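Local coordinates for VirX1 (Cyanophage Syn10, PDB 6QGM), which iodinates diverse substrates as a viral halogenase of the tryptophan halogenase family, probably with a flavin as cofactor, at residues B[330-335]-B[394-399]; B[51-56]-B[357-362]; B[399-404]-B[437-442]. One frame throughout, in Å; residues are numbered along the deposited sequence.

Interaction 1 (B[330-335]-B[394-399])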
ATOM      1  N   HIS B 330      26.048   3.311  15.293  1.00 64.30           N
ATOM      2  CA  HIS B 330      25.265   3.852  14.150  1.00 65.90           C
ATOM      3  C   HIS B 330      24.307   2.773  13.623  1.00 66.18           C
ATOM      4  O   HIS B 330      24.660   2.038  12.671  1.00 68.53           O
ATOM      5  CB  HIS B 330      26.183   4.405  13.052  1.00 64.40           C
ATOM      6  CG  HIS B 330      25.541   5.469  12.222  1.00 62.31           C
ATOM      7  ND1 HIS B 330      26.254   6.251  11.359  1.00 59.88           N
ATOM      8  CD2 HIS B 330      24.268   5.903  12.151  1.00 62.36           C
ATOM      9  CE1 HIS B 330      25.448   7.104  10.766  1.00 60.95           C
ATOM     10  NE2 HIS B 330      24.226   6.914  11.237  1.00 61.08           N
ATOM     11  N   GLY B 331      23.130   2.694  14.240  1.00 62.63           N
ATOM     12  CA  GLY B 331      22.179   1.592  14.039  1.00 63.99           C
ATOM     13  C   GLY B 331      21.130   1.581  15.125  1.00 62.94           C
ATOM     14  O   GLY B 331      20.891   2.633  15.743  1.00 66.38           O
ATOM     15  N   LYS B 332      20.533   0.415  15.353  1.00 61.01           N
ATOM     16  CA  LYS B 332      19.447   0.198  16.337  1.00 61.82           C
ATOM     17  C   LYS B 332      19.562  -1.225  16.874  1.00 58.96           C
ATOM     18  O   LYS B 332      20.000  -2.118  16.122  1.00 58.67           O
ATOM     19  CB  LYS B 332      18.083   0.333  15.659  1.00 63.28           C
ATOM     20  CG  LYS B 332      18.051  -0.312  14.280  1.00 65.04           C
ATOM     21  CD  LYS B 332      16.705  -0.671  13.769  1.00 67.35           C
ATOM     22  CE  LYS B 332      16.806  -1.665  12.633  1.00 66.71           C
ATOM     23  NZ  LYS B 332      15.492  -1.858  11.968  1.00 70.71           N
ATOM     24  N   ARG B 333      19.151  -1.421  18.121  1.00 55.76           N
ATOM     25  CA  ARG B 333      18.833  -2.761  18.655  1.00 54.05           C
ATOM     26  C   ARG B 333      17.639  -3.304  17.852  1.00 53.48           C
ATOM     27  O   ARG B 333      16.825  -2.497  17.330  1.00 51.06           O
ATOM     28  CB  ARG B 333      18.526  -2.672  20.147  1.00 54.06           C
ATOM     29  CG  ARG B 333      19.638  -2.057  20.984  1.00 55.02           C
ATOM     30  CD  ARG B 333      20.835  -2.979  21.074  1.00 55.70           C
ATOM     31  NE  ARG B 333      22.063  -2.278  21.420  1.00 55.01           N
ATOM     32  CZ  ARG B 333      23.230  -2.880  21.563  1.00 55.75           C
ATOM     33  NH1 ARG B 333      23.318  -4.191  21.416  1.00 58.17           N
ATOM     34  NH2 ARG B 333      24.304  -2.180  21.855  1.00 56.33           N
ATOM     35  N   THR B 334      17.528  -4.626  17.756  1.00 52.92           N
ATOM     36  CA  THR B 334      16.445  -5.310  16.998  1.00 51.61           C
ATOM     37  C   THR B 334      15.105  -5.075  17.706  1.00 50.15           C
ATOM     38  O   THR B 334      14.068  -5.293  17.078  1.00 48.36           O
ATOM     39  CB  THR B 334      16.807  -6.789  16.790  1.00 51.37           C
ATOM     40  OG1 THR B 334      16.990  -7.417  18.056  1.00 50.31           O
ATOM     41  CG2 THR B 334      18.086  -6.961  16.005  1.00 51.93           C
ATOM     42  N   ARG B 335      15.145  -4.663  18.977  1.00 49.96           N
ATOM     43  CA  ARG B 335      13.959  -4.300  19.783  1.00 50.62           C
ATOM     44  C   ARG B 335      14.374  -3.297  20.855  1.00 53.60           C
ATOM     45  O   ARG B 335      15.500  -3.412  21.371  1.00 55.54           O
ATOM     46  CB  ARG B 335      13.370  -5.523  20.477  1.00 50.92           C
ATOM     47  CG  ARG B 335      12.589  -6.446  19.557  1.00 52.02           C
ATOM     48  CD  ARG B 335      12.001  -7.615  20.321  1.00 52.27           C
ATOM     49  NE  ARG B 335      13.053  -8.377  20.965  1.00 53.00           N
ATOM     50  CZ  ARG B 335      12.859  -9.341  21.849  1.00 54.47           C
ATOM     51  NH1 ARG B 335      11.636  -9.721  22.171  1.00 56.03           N
ATOM     52  NH2 ARG B 335      13.891  -9.958  22.385  1.00 55.66           N
ATOM     53  N   HIS B 394      10.144   1.494  12.954  1.00 51.17           N
ATOM     54  CA  HIS B 394       9.683   2.140  11.691  1.00 49.79           C
ATOM     55  C   HIS B 394      10.306   3.533  11.578  1.00 49.44           C
ATOM     56  O   HIS B 394      10.796   3.887  10.485  1.00 49.36           O
ATOM     57  CB  HIS B 394       8.150   2.227  11.611  1.00 50.36           C
ATOM     58  CG  HIS B 394       7.660   2.419  10.211  1.00 48.88           C
ATOM     59  ND1 HIS B 394       7.748   3.624   9.551  1.00 48.16           N
ATOM     60  CD2 HIS B 394       7.126   1.551   9.331  1.00 49.30           C
ATOM     61  CE1 HIS B 394       7.294   3.496   8.327  1.00 48.58           C
ATOM     62  NE2 HIS B 394       6.912   2.230   8.161  1.00 50.31           N
ATOM     63  N   GLN B 395      10.291   4.284  12.681  1.00 50.19           N
ATOM     64  CA  GLN B 395      10.695   5.709  12.713  1.00 52.44           C
ATOM     65  C   GLN B 395      12.191   5.828  12.415  1.00 53.17           C
ATOM     66  O   GLN B 395      12.565   6.633  11.544  1.00 56.22           O
ATOM     67  CB  GLN B 395      10.352   6.330  14.059  1.00 53.65           C
ATOM     68  CG  GLN B 395      10.963   7.706  14.227  1.00 56.66           C
ATOM     69  CD  GLN B 395      10.062   8.650  14.990  1.00 60.51           C
ATOM     70  OE1 GLN B 395      10.365   9.084  16.106  1.00 60.23           O
ATOM     71  NE2 GLN B 395       8.941   8.979  14.362  1.00 61.40           N
ATOM     72  N   ILE B 396      13.021   5.054  13.112  1.00 53.62           N
ATOM     73  CA  ILE B 396      14.503   5.157  12.975  1.00 52.61           C
ATOM     74  C   ILE B 396      14.923   4.629  11.596  1.00 53.75           C
ATOM     75  O   ILE B 396      15.906   5.140  11.054  1.00 56.85           O
ATOM     76  CB  ILE B 396      15.223   4.481  14.153  1.00 49.90           C
ATOM     77  CG1 ILE B 396      16.634   5.036  14.312  1.00 47.79           C
ATOM     78  CG2 ILE B 396      15.198   2.970  14.029  1.00 51.72           C
ATOM     79  CD1 ILE B 396      17.295   4.652  15.604  1.00 48.59           C
ATOM     80  N   ASP B 397      14.172   3.691  11.022  1.00 53.81           N
ATOM     81  CA  ASP B 397      14.418   3.191   9.641  1.00 55.34           C
ATOM     82  C   ASP B 397      14.096   4.309   8.635  1.00 56.31           C
ATOM     83  O   ASP B 397      14.910   4.527   7.694  1.00 52.51           O
ATOM     84  CB  ASP B 397      13.624   1.912   9.348  1.00 56.93           C
ATOM     85  CG  ASP B 397      14.339   0.635   9.814  1.00 60.49           C
ATOM     86  OD1 ASP B 397      15.516   0.728  10.300  1.00 60.45           O
ATOM     87  OD2 ASP B 397      13.731  -0.462   9.670  1.00 63.14           O
ATOM     88  N   SER B 398      12.953   4.988   8.812  1.00 57.20           N
ATOM     89  CA  SER B 398      12.530   6.159   8.005  1.00 56.64           C
ATOM     90  C   SER B 398      13.641   7.203   8.008  1.00 55.50           C
ATOM     91  O   SER B 398      14.118   7.588   6.922  1.00 52.75           O
ATOM     92  CB  SER B 398      11.244   6.738   8.513  1.00 59.19           C
ATOM     93  OG  SER B 398      10.195   5.794   8.388  1.00 66.62           O
ATOM     94  N   PHE B 399      14.059   7.633   9.200  1.00 56.39           N
ATOM     95  CA  PHE B 399      15.006   8.759   9.374  1.00 56.90           C
ATOM     96  C   PHE B 399      16.375   8.371   8.820  1.00 57.19           C
ATOM     97  O   PHE B 399      17.018   9.256   8.241  1.00 61.30           O
ATOM     98  CB  PHE B 399      15.049   9.216  10.834  1.00 57.29           C
ATOM     99  CG  PHE B 399      14.092  10.330  11.144  1.00 57.53           C
ATOM    100  CD1 PHE B 399      14.419  11.636  10.796  1.00 58.64           C
ATOM    101  CD2 PHE B 399      12.847  10.076  11.705  1.00 58.42           C
ATOM    102  CE1 PHE B 399      13.523  12.671  11.013  1.00 57.38           C
ATOM    103  CE2 PHE B 399      11.956  11.115  11.925  1.00 57.03           C
ATOM    104  CZ  PHE B 399      12.306  12.407  11.594  1.00 57.94           C
TER
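K332 and D397 make the polar part of this contact. K332 NZ lies 3.1 Å from D397 OD1, a hydrogen bond within a salt bridge. The ammonium meets OD1 on its syn side, 25° out of the carboxylate plane. The bond to the second oxygen is weak, with K332 NZ 3.2 Å from D397 OD2. The two side chains cross at about a right angle. The lysine chain is extended beyond CG, and this length carries its nitrogen across to the helix. The side chain of D397 leaves the helix beside the strand. Its CG is anti to the carbonyl carbon (chi1 -85°), and the carboxylate swings in to meet the lysine. D393, one turn earlier on the same helix, forms a stronger salt bridge to K332 NZ. The two carboxylates therefore share one ammonium group, which should offset the repulsion between them.

The contact joins strand 331-333 to helix 382-408. The strand is the middle one of a small antiparallel sheet, between strands 241-243 and 349-350. The short axes are 9.6 Å apart and run nearly antiparallel, at 170°.

The apolar part belongs to I396, whose CB points toward the strand. Its two branches do different work. I396 CG2 packs against the aliphatic stem of the lysine, 3.9 Å from K332 CD, and the two chains cross obliquely. I396 CD1, at the end of the longer branch, comes to 4.1 Å from G331 O. The methyl group thus touches a backbone carbonyl.

Backbone bonds hold the strand itself. G331 pairs with F350, K332 with S242 and R333 with Y348.

Interaction 2 (B[51-56]-B[357-362])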
ATOM      1  N   GLY B  51      11.612  20.076  15.432  1.00 73.32           N
ATOM      2  CA  GLY B  51      10.252  20.512  15.806  1.00 71.88           C
ATOM      3  C   GLY B  51       9.649  19.620  16.875  1.00 69.20           C
ATOM      4  O   GLY B  51       9.094  20.166  17.832  1.00 74.38           O
ATOM      5  N   HIS B  52       9.787  18.304  16.724  1.00 67.74           N
ATOM      6  CA  HIS B  52       9.293  17.238  17.642  1.00 69.60           C
ATOM      7  C   HIS B  52       9.511  17.657  19.108  1.00 67.66           C
ATOM      8  O   HIS B  52       8.634  17.401  19.950  1.00 68.49           O
ATOM      9  CB  HIS B  52      10.029  15.897  17.360  1.00 73.20           C
ATOM     10  CG  HIS B  52       9.378  14.909  16.427  1.00 76.81           C
ATOM     11  ND1 HIS B  52       9.352  15.076  15.038  1.00 80.13           N
ATOM     12  CD2 HIS B  52       8.784  13.715  16.675  1.00 78.33           C
ATOM     13  CE1 HIS B  52       8.723  14.053  14.486  1.00 82.90           C
ATOM     14  NE2 HIS B  52       8.358  13.204  15.474  1.00 81.28           N
ATOM     15  N   PHE B  53      10.666  18.268  19.393  1.00 65.30           N
ATOM     16  CA  PHE B  53      11.120  18.705  20.745  1.00 59.97           C
ATOM     17  C   PHE B  53      10.117  19.672  21.373  1.00 58.17           C
ATOM     18  O   PHE B  53       9.984  19.669  22.613  1.00 56.13           O
ATOM     19  CB  PHE B  53      12.490  19.364  20.640  1.00 60.08           C
ATOM     20  CG  PHE B  53      13.212  19.582  21.948  1.00 60.22           C
ATOM     21  CD1 PHE B  53      13.590  18.517  22.746  1.00 61.78           C
ATOM     22  CD2 PHE B  53      13.556  20.854  22.365  1.00 60.23           C
ATOM     23  CE1 PHE B  53      14.279  18.719  23.930  1.00 61.96           C
ATOM     24  CE2 PHE B  53      14.228  21.058  23.556  1.00 60.76           C
ATOM     25  CZ  PHE B  53      14.595  19.989  24.335  1.00 60.88           C
ATOM     26  N   ASN B  54       9.446  20.484  20.545  1.00 59.40           N
ATOM     27  CA  ASN B  54       8.439  21.474  21.007  1.00 60.50           C
ATOM     28  C   ASN B  54       7.289  20.724  21.706  1.00 60.15           C
ATOM     29  O   ASN B  54       6.821  21.221  22.766  1.00 60.40           O
ATOM     30  CB  ASN B  54       7.985  22.396  19.875  1.00 61.99           C
ATOM     31  CG  ASN B  54       9.025  23.386  19.414  1.00 63.50           C
ATOM     32  OD1 ASN B  54       9.271  24.387  20.089  1.00 68.60           O
ATOM     33  ND2 ASN B  54       9.620  23.133  18.257  1.00 63.31           N
ATOM     34  N   LYS B  55       6.862  19.573  21.170  1.00 59.27           N
ATOM     35  CA  LYS B  55       5.780  18.744  21.765  1.00 60.26           C
ATOM     36  C   LYS B  55       6.198  18.315  23.178  1.00 58.19           C
ATOM     37  O   LYS B  55       5.354  18.395  24.093  1.00 59.56           O
ATOM     38  CB  LYS B  55       5.517  17.486  20.927  1.00 61.52           C
ATOM     39  CG  LYS B  55       4.355  16.605  21.349  1.00 62.48           C
ATOM     40  CD  LYS B  55       4.579  15.151  21.009  1.00 63.41           C
ATOM     41  CE  LYS B  55       3.279  14.391  21.068  1.00 67.02           C
ATOM     42  NZ  LYS B  55       3.318  13.188  20.204  1.00 69.29           N
ATOM     43  N   PHE B  56       7.445  17.859  23.339  1.00 55.53           N
ATOM     44  CA  PHE B  56       8.017  17.438  24.640  1.00 54.01           C
ATOM     45  C   PHE B  56       7.943  18.633  25.596  1.00 56.49           C
ATOM     46  O   PHE B  56       7.379  18.501  26.706  1.00 58.40           O
ATOM     47  CB  PHE B  56       9.443  16.899  24.466  1.00 52.06           C
ATOM     48  CG  PHE B  56      10.082  16.418  25.740  1.00 49.32           C
ATOM     49  CD1 PHE B  56       9.856  15.130  26.197  1.00 48.30           C
ATOM     50  CD2 PHE B  56      10.877  17.263  26.506  1.00 49.24           C
ATOM     51  CE1 PHE B  56      10.393  14.707  27.403  1.00 48.22           C
ATOM     52  CE2 PHE B  56      11.435  16.828  27.699  1.00 48.62           C
ATOM     53  CZ  PHE B  56      11.189  15.551  28.145  1.00 47.80           C
ATOM     54  N   THR B 357      18.780  14.644  14.627  1.00 58.12           N
ATOM     55  CA  THR B 357      17.914  13.495  14.993  1.00 60.73           C
ATOM     56  C   THR B 357      18.418  12.913  16.336  1.00 60.74           C
ATOM     57  O   THR B 357      17.711  12.065  16.903  1.00 59.11           O
ATOM     58  CB  THR B 357      17.784  12.603  13.744  1.00 59.90           C
ATOM     59  OG1 THR B 357      16.930  11.495  13.990  1.00 61.34           O
ATOM     60  CG2 THR B 357      19.107  12.136  13.176  1.00 58.23           C
ATOM     61  N   GLY B 358      19.538  13.434  16.858  1.00 60.50           N
ATOM     62  CA  GLY B 358      20.123  13.098  18.173  1.00 60.42           C
ATOM     63  C   GLY B 358      19.089  12.679  19.209  1.00 62.79           C
ATOM     64  O   GLY B 358      19.111  11.537  19.633  1.00 67.03           O
ATOM     65  N   LEU B 359      18.190  13.573  19.597  1.00 68.75           N
ATOM     66  CA  LEU B 359      17.216  13.361  20.706  1.00 71.95           C
ATOM     67  C   LEU B 359      15.986  12.575  20.236  1.00 75.54           C
ATOM     68  O   LEU B 359      15.120  12.310  21.109  1.00 76.39           O
ATOM     69  CB  LEU B 359      16.774  14.719  21.278  1.00 73.89           C
ATOM     70  CG  LEU B 359      17.753  15.402  22.235  1.00 75.01           C
ATOM     71  CD1 LEU B 359      17.046  16.499  23.023  1.00 75.83           C
ATOM     72  CD2 LEU B 359      18.393  14.410  23.196  1.00 75.51           C
ATOM     73  N   LEU B 360      15.880  12.197  18.956  1.00 79.83           N
ATOM     74  CA  LEU B 360      14.646  11.565  18.393  1.00 81.53           C
ATOM     75  C   LEU B 360      14.388  10.230  19.099  1.00 78.01           C
ATOM     76  O   LEU B 360      13.317  10.028  19.675  1.00 73.82           O
ATOM     77  CB  LEU B 360      14.810  11.333  16.888  1.00 84.35           C
ATOM     78  CG  LEU B 360      13.608  10.681  16.211  1.00 85.99           C
ATOM     79  CD1 LEU B 360      12.460  11.682  16.093  1.00 87.62           C
ATOM     80  CD2 LEU B 360      13.999  10.142  14.839  1.00 85.07           C
ATOM     81  N   THR B 361      15.371   9.346  18.995  1.00 73.68           N
ATOM     82  CA  THR B 361      15.448   8.039  19.693  1.00 72.15           C
ATOM     83  C   THR B 361      14.964   8.202  21.148  1.00 71.16           C
ATOM     84  O   THR B 361      14.476   7.204  21.712  1.00 69.85           O
ATOM     85  CB  THR B 361      16.864   7.468  19.510  1.00 72.55           C
ATOM     86  OG1 THR B 361      16.921   6.206  20.170  1.00 71.07           O
ATOM     87  CG2 THR B 361      17.958   8.378  20.036  1.00 72.33           C
ATOM     88  N   THR B 362      15.081   9.403  21.739  1.00 70.71           N
ATOM     89  CA  THR B 362      14.781   9.677  23.173  1.00 68.77           C
ATOM     90  C   THR B 362      13.318  10.118  23.364  1.00 71.20           C
ATOM     91  O   THR B 362      12.592   9.342  24.018  1.00 70.65           O
ATOM     92  CB  THR B 362      15.769  10.678  23.782  1.00 65.92           C
ATOM     93  OG1 THR B 362      17.085  10.213  23.473  1.00 62.70           O
ATOM     94  CG2 THR B 362      15.607  10.849  25.278  1.00 63.87           C
TER
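F53 and L359 make the closest contact here. L359 CD1 lies 3.7 Å from F53 CE1 and 4.0 Å from F53 CD1. The methyl approaches the ring obliquely. F53 CG is anti to its backbone N (chi1 -167°), which turns the ring in to the leucine.

The contact sets residues of helix 52-59 against the turn that leads into helix 360-373. T357 and G358 end a Pro-Leu-Glu-Ser-Thr-Gly run. In tryptophan halogenases this run lies near the flavin and halide sites, and a similar place is likely here.

Beside the first pair, L360 CD1 sits over one face of the H52 ring, 4.2 Å from H52 CD2 and offset toward the rim.

Further out, H363 on helix 360-373 touches H52, F53 and F56. The F172 ring meets F53 with the planes inclined to each other. T362 OG1 bonds to S15 OG, within what looks like the Rossmann-type GxGxxG motif, as in flavin-dependent halogenases.

N54 ND2 bonds to T163 O, and N54 OD1 to Y165 OH. N54 N and ND2 both bond to G51 O, with N54 ND2 3.0 Å from G51 O, in the carbonyl plane on a lone pair.

Interaction 3 (B[399-404]-B[437-442])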
ATOM      1  N   PHE B 399      14.059   7.633   9.200  1.00 56.39           N
ATOM      2  CA  PHE B 399      15.006   8.759   9.374  1.00 56.90           C
ATOM      3  C   PHE B 399      16.375   8.371   8.820  1.00 57.19           C
ATOM      4  O   PHE B 399      17.018   9.256   8.241  1.00 61.30           O
ATOM      5  CB  PHE B 399      15.049   9.216  10.834  1.00 57.29           C
ATOM      6  CG  PHE B 399      14.092  10.330  11.144  1.00 57.53           C
ATOM      7  CD1 PHE B 399      14.419  11.636  10.796  1.00 58.64           C
ATOM      8  CD2 PHE B 399      12.847  10.076  11.705  1.00 58.42           C
ATOM      9  CE1 PHE B 399      13.523  12.671  11.013  1.00 57.38           C
ATOM     10  CE2 PHE B 399      11.956  11.115  11.925  1.00 57.03           C
ATOM     11  CZ  PHE B 399      12.306  12.407  11.594  1.00 57.94           C
ATOM     12  N   SER B 400      16.806   7.117   8.986  1.00 56.38           N
ATOM     13  CA  SER B 400      18.132   6.639   8.500  1.00 55.59           C
ATOM     14  C   SER B 400      18.153   6.658   6.962  1.00 55.76           C
ATOM     15  O   SER B 400      19.190   7.080   6.405  1.00 56.25           O
ATOM     16  CB  SER B 400      18.500   5.283   9.078  1.00 54.43           C
ATOM     17  OG  SER B 400      17.567   4.288   8.692  1.00 55.70           O
ATOM     18  N   ASP B 401      17.053   6.260   6.304  1.00 54.98           N
ATOM     19  CA  ASP B 401      16.872   6.386   4.828  1.00 53.52           C
ATOM     20  C   ASP B 401      16.927   7.856   4.400  1.00 51.71           C
ATOM     21  O   ASP B 401      17.598   8.160   3.395  1.00 51.09           O
ATOM     22  CB  ASP B 401      15.550   5.769   4.353  1.00 54.96           C
ATOM     23  CG  ASP B 401      15.631   4.291   4.032  1.00 57.48           C
ATOM     24  OD1 ASP B 401      16.746   3.799   3.824  1.00 60.30           O
ATOM     25  OD2 ASP B 401      14.589   3.644   4.017  1.00 61.73           O
ATOM     26  N   PHE B 402      16.230   8.738   5.113  1.00 50.89           N
ATOM     27  CA  PHE B 402      16.187  10.190   4.802  1.00 51.32           C
ATOM     28  C   PHE B 402      17.610  10.754   4.857  1.00 50.69           C
ATOM     29  O   PHE B 402      18.035  11.469   3.924  1.00 51.16           O
ATOM     30  CB  PHE B 402      15.229  10.916   5.748  1.00 52.04           C
ATOM     31  CG  PHE B 402      15.149  12.406   5.523  1.00 53.12           C
ATOM     32  CD1 PHE B 402      15.131  12.961   4.250  1.00 54.56           C
ATOM     33  CD2 PHE B 402      15.058  13.262   6.603  1.00 53.57           C
ATOM     34  CE1 PHE B 402      15.059  14.340   4.076  1.00 53.85           C
ATOM     35  CE2 PHE B 402      14.994  14.638   6.432  1.00 51.69           C
ATOM     36  CZ  PHE B 402      15.001  15.178   5.173  1.00 51.71           C
ATOM     37  N   VAL B 403      18.349  10.419   5.915  1.00 50.36           N
ATOM     38  CA  VAL B 403      19.756  10.877   6.121  1.00 50.08           C
ATOM     39  C   VAL B 403      20.607  10.322   4.967  1.00 50.33           C
ATOM     40  O   VAL B 403      21.390  11.089   4.412  1.00 51.93           O
ATOM     41  CB  VAL B 403      20.275  10.469   7.517  1.00 48.26           C
ATOM     42  CG1 VAL B 403      21.770  10.633   7.664  1.00 48.81           C
ATOM     43  CG2 VAL B 403      19.565  11.243   8.602  1.00 47.01           C
ATOM     44  N   ALA B 404      20.421   9.055   4.582  1.00 48.92           N
ATOM     45  CA  ALA B 404      21.166   8.413   3.476  1.00 48.60           C
ATOM     46  C   ALA B 404      20.952   9.190   2.166  1.00 49.52           C
ATOM     47  O   ALA B 404      21.914   9.275   1.374  1.00 48.11           O
ATOM     48  CB  ALA B 404      20.766   6.961   3.330  1.00 49.55           C
ATOM     49  N   GLN B 437       7.988  -3.087   0.050  1.00 62.81           N
ATOM     50  CA  GLN B 437       8.828  -2.787   1.242  1.00 61.63           C
ATOM     51  C   GLN B 437       8.049  -1.908   2.227  1.00 63.83           C
ATOM     52  O   GLN B 437       7.327  -1.011   1.765  1.00 62.35           O
ATOM     53  CB  GLN B 437      10.113  -2.061   0.823  1.00 59.32           C
ATOM     54  CG  GLN B 437      11.290  -2.978   0.559  1.00 57.93           C
ATOM     55  CD  GLN B 437      10.888  -4.216  -0.194  1.00 57.49           C
ATOM     56  OE1 GLN B 437      10.698  -5.284   0.386  1.00 57.82           O
ATOM     57  NE2 GLN B 437      10.744  -4.064  -1.499  1.00 54.57           N
ATOM     58  N   LYS B 438       8.230  -2.139   3.533  1.00 64.46           N
ATOM     59  CA  LYS B 438       7.761  -1.227   4.605  1.00 62.64           C
ATOM     60  C   LYS B 438       8.359   0.158   4.358  1.00 59.74           C
ATOM     61  O   LYS B 438       7.625   1.144   4.426  1.00 62.65           O
ATOM     62  CB  LYS B 438       8.169  -1.727   5.994  1.00 65.25           C
ATOM     63  CG  LYS B 438       7.351  -2.886   6.528  1.00 68.63           C
ATOM     64  CD  LYS B 438       7.817  -3.343   7.896  1.00 71.45           C
ATOM     65  CE  LYS B 438       7.582  -4.819   8.182  1.00 76.16           C
ATOM     66  NZ  LYS B 438       6.181  -5.127   8.567  1.00 79.54           N
ATOM     67  N   GLN B 439       9.666   0.221   4.120  1.00 57.58           N
ATOM     68  CA  GLN B 439      10.411   1.473   3.867  1.00 56.55           C
ATOM     69  C   GLN B 439      10.599   1.580   2.351  1.00 57.14           C
ATOM     70  O   GLN B 439      11.535   0.922   1.827  1.00 59.47           O
ATOM     71  CB  GLN B 439      11.748   1.455   4.614  1.00 56.56           C
ATOM     72  CG  GLN B 439      11.653   1.108   6.094  1.00 57.04           C
ATOM     73  CD  GLN B 439      10.880   2.133   6.876  1.00 62.24           C
ATOM     74  OE1 GLN B 439      10.887   3.320   6.546  1.00 66.13           O
ATOM     75  NE2 GLN B 439      10.207   1.691   7.932  1.00 67.55           N
ATOM     76  N   SER B 440       9.759   2.355   1.661  1.00 57.61           N
ATOM     77  CA  SER B 440       9.727   2.389   0.172  1.00 59.66           C
ATOM     78  C   SER B 440       9.827   3.824  -0.387  1.00 61.12           C
ATOM     79  O   SER B 440       9.295   4.075  -1.484  1.00 61.86           O
ATOM     80  CB  SER B 440       8.503   1.667  -0.338  1.00 59.21           C
ATOM     81  OG  SER B 440       7.326   2.367   0.024  1.00 60.23           O
ATOM     82  N   THR B 441      10.502   4.743   0.309  1.00 62.75           N
ATOM     83  CA  THR B 441      10.614   6.160  -0.133  1.00 62.45           C
ATOM     84  C   THR B 441      11.591   6.230  -1.317  1.00 62.48           C
ATOM     85  O   THR B 441      11.255   6.952  -2.269  1.00 60.12           O
ATOM     86  CB  THR B 441      10.888   7.118   1.036  1.00 64.11           C
ATOM     87  OG1 THR B 441      12.233   6.972   1.505  1.00 69.33           O
ATOM     88  CG2 THR B 441       9.886   6.942   2.160  1.00 63.66           C
ATOM     89  N   TRP B 442      12.709   5.484  -1.304  1.00 62.66           N
ATOM     90  CA  TRP B 442      13.618   5.355  -2.479  1.00 63.29           C
ATOM     91  C   TRP B 442      12.811   4.970  -3.732  1.00 62.44           C
ATOM     92  O   TRP B 442      12.938   5.648  -4.768  1.00 62.72           O
ATOM     93  CB  TRP B 442      14.730   4.328  -2.232  1.00 64.42           C
ATOM     94  CG  TRP B 442      15.676   4.658  -1.114  1.00 65.97           C
ATOM     95  CD1 TRP B 442      15.638   4.189   0.171  1.00 64.46           C
ATOM     96  CD2 TRP B 442      16.822   5.530  -1.193  1.00 66.16           C
ATOM     97  NE1 TRP B 442      16.662   4.731   0.900  1.00 64.84           N
ATOM     98  CE2 TRP B 442      17.413   5.543   0.089  1.00 64.28           C
ATOM     99  CE3 TRP B 442      17.384   6.316  -2.210  1.00 65.01           C
ATOM    100  CZ2 TRP B 442      18.548   6.297   0.376  1.00 63.41           C
ATOM    101  CZ3 TRP B 442      18.510   7.055  -1.929  1.00 63.07           C
ATOM    102  CH2 TRP B 442      19.078   7.046  -0.652  1.00 63.76           C
TER
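D401 and W442 bury the most surface in this contact. It packs the long helix 382-408 against the loop before helix 441-451 and the first residues of that helix, within the tryptophan halogenase fold. The indole gives its N-H to the carboxylate, with W442 NE1 3.1 Å from D401 OD1. The bond is fairly straight, with an N-H...O angle of 163°. The oxygen lies in the plane of the indole. The carboxylate is turned almost upright to that plane, at 88°, and the N-H reaches OD1 from above the carboxylate plane.

W442 CG is anti to the carbonyl carbon (chi1 -63°), which lays the far end of the ring against helix 382-408. Its six-membered part meets A404 at the edge, with W442 CZ2 3.8 Å from A404 CB. Y427 stacks on the indole, which gives the ring a second restraint.

D401 has a stronger partner in K247, which forms a salt bridge to the same OD1. One buried oxygen is thus gripped by an ammonium and an indole N-H. The lysine would probably favour the charged form of the aspartate.

Q437 and K438, in the loop before helix 441-451, bond to a second subunit. The loop thus links this buried pair to the subunit interface. S440 is at the N-cap position, but its OG makes no capping bond; it bonds to the D444 side chain.

On the other oxygen of the carboxylate, D401 OD2 lies 3.6 Å from Q439 CB.

In the fold
Helix 382-408 carries one side of interactions 1 and 3, whose centres are about 11 Å apart. They share F399. Q439 of interaction 3 also touches H394 and D397 of interaction 1. Interaction 2 sits deeper, its centre about 7 Å from the centre of the chain. It lies about 15 Å from interaction 1 and 19 Å from interaction 3, centre to centre. Its helix 360-373 directly precedes helix 382-408, and L360 packs on Q395 and F399. Along the chain the segments of interactions 2 and 1 alternate, and those of interaction 3 come last. Interaction 2 lies beside the region that probably binds flavin; two successive helices lead from it to the small sheet and the subunit interface.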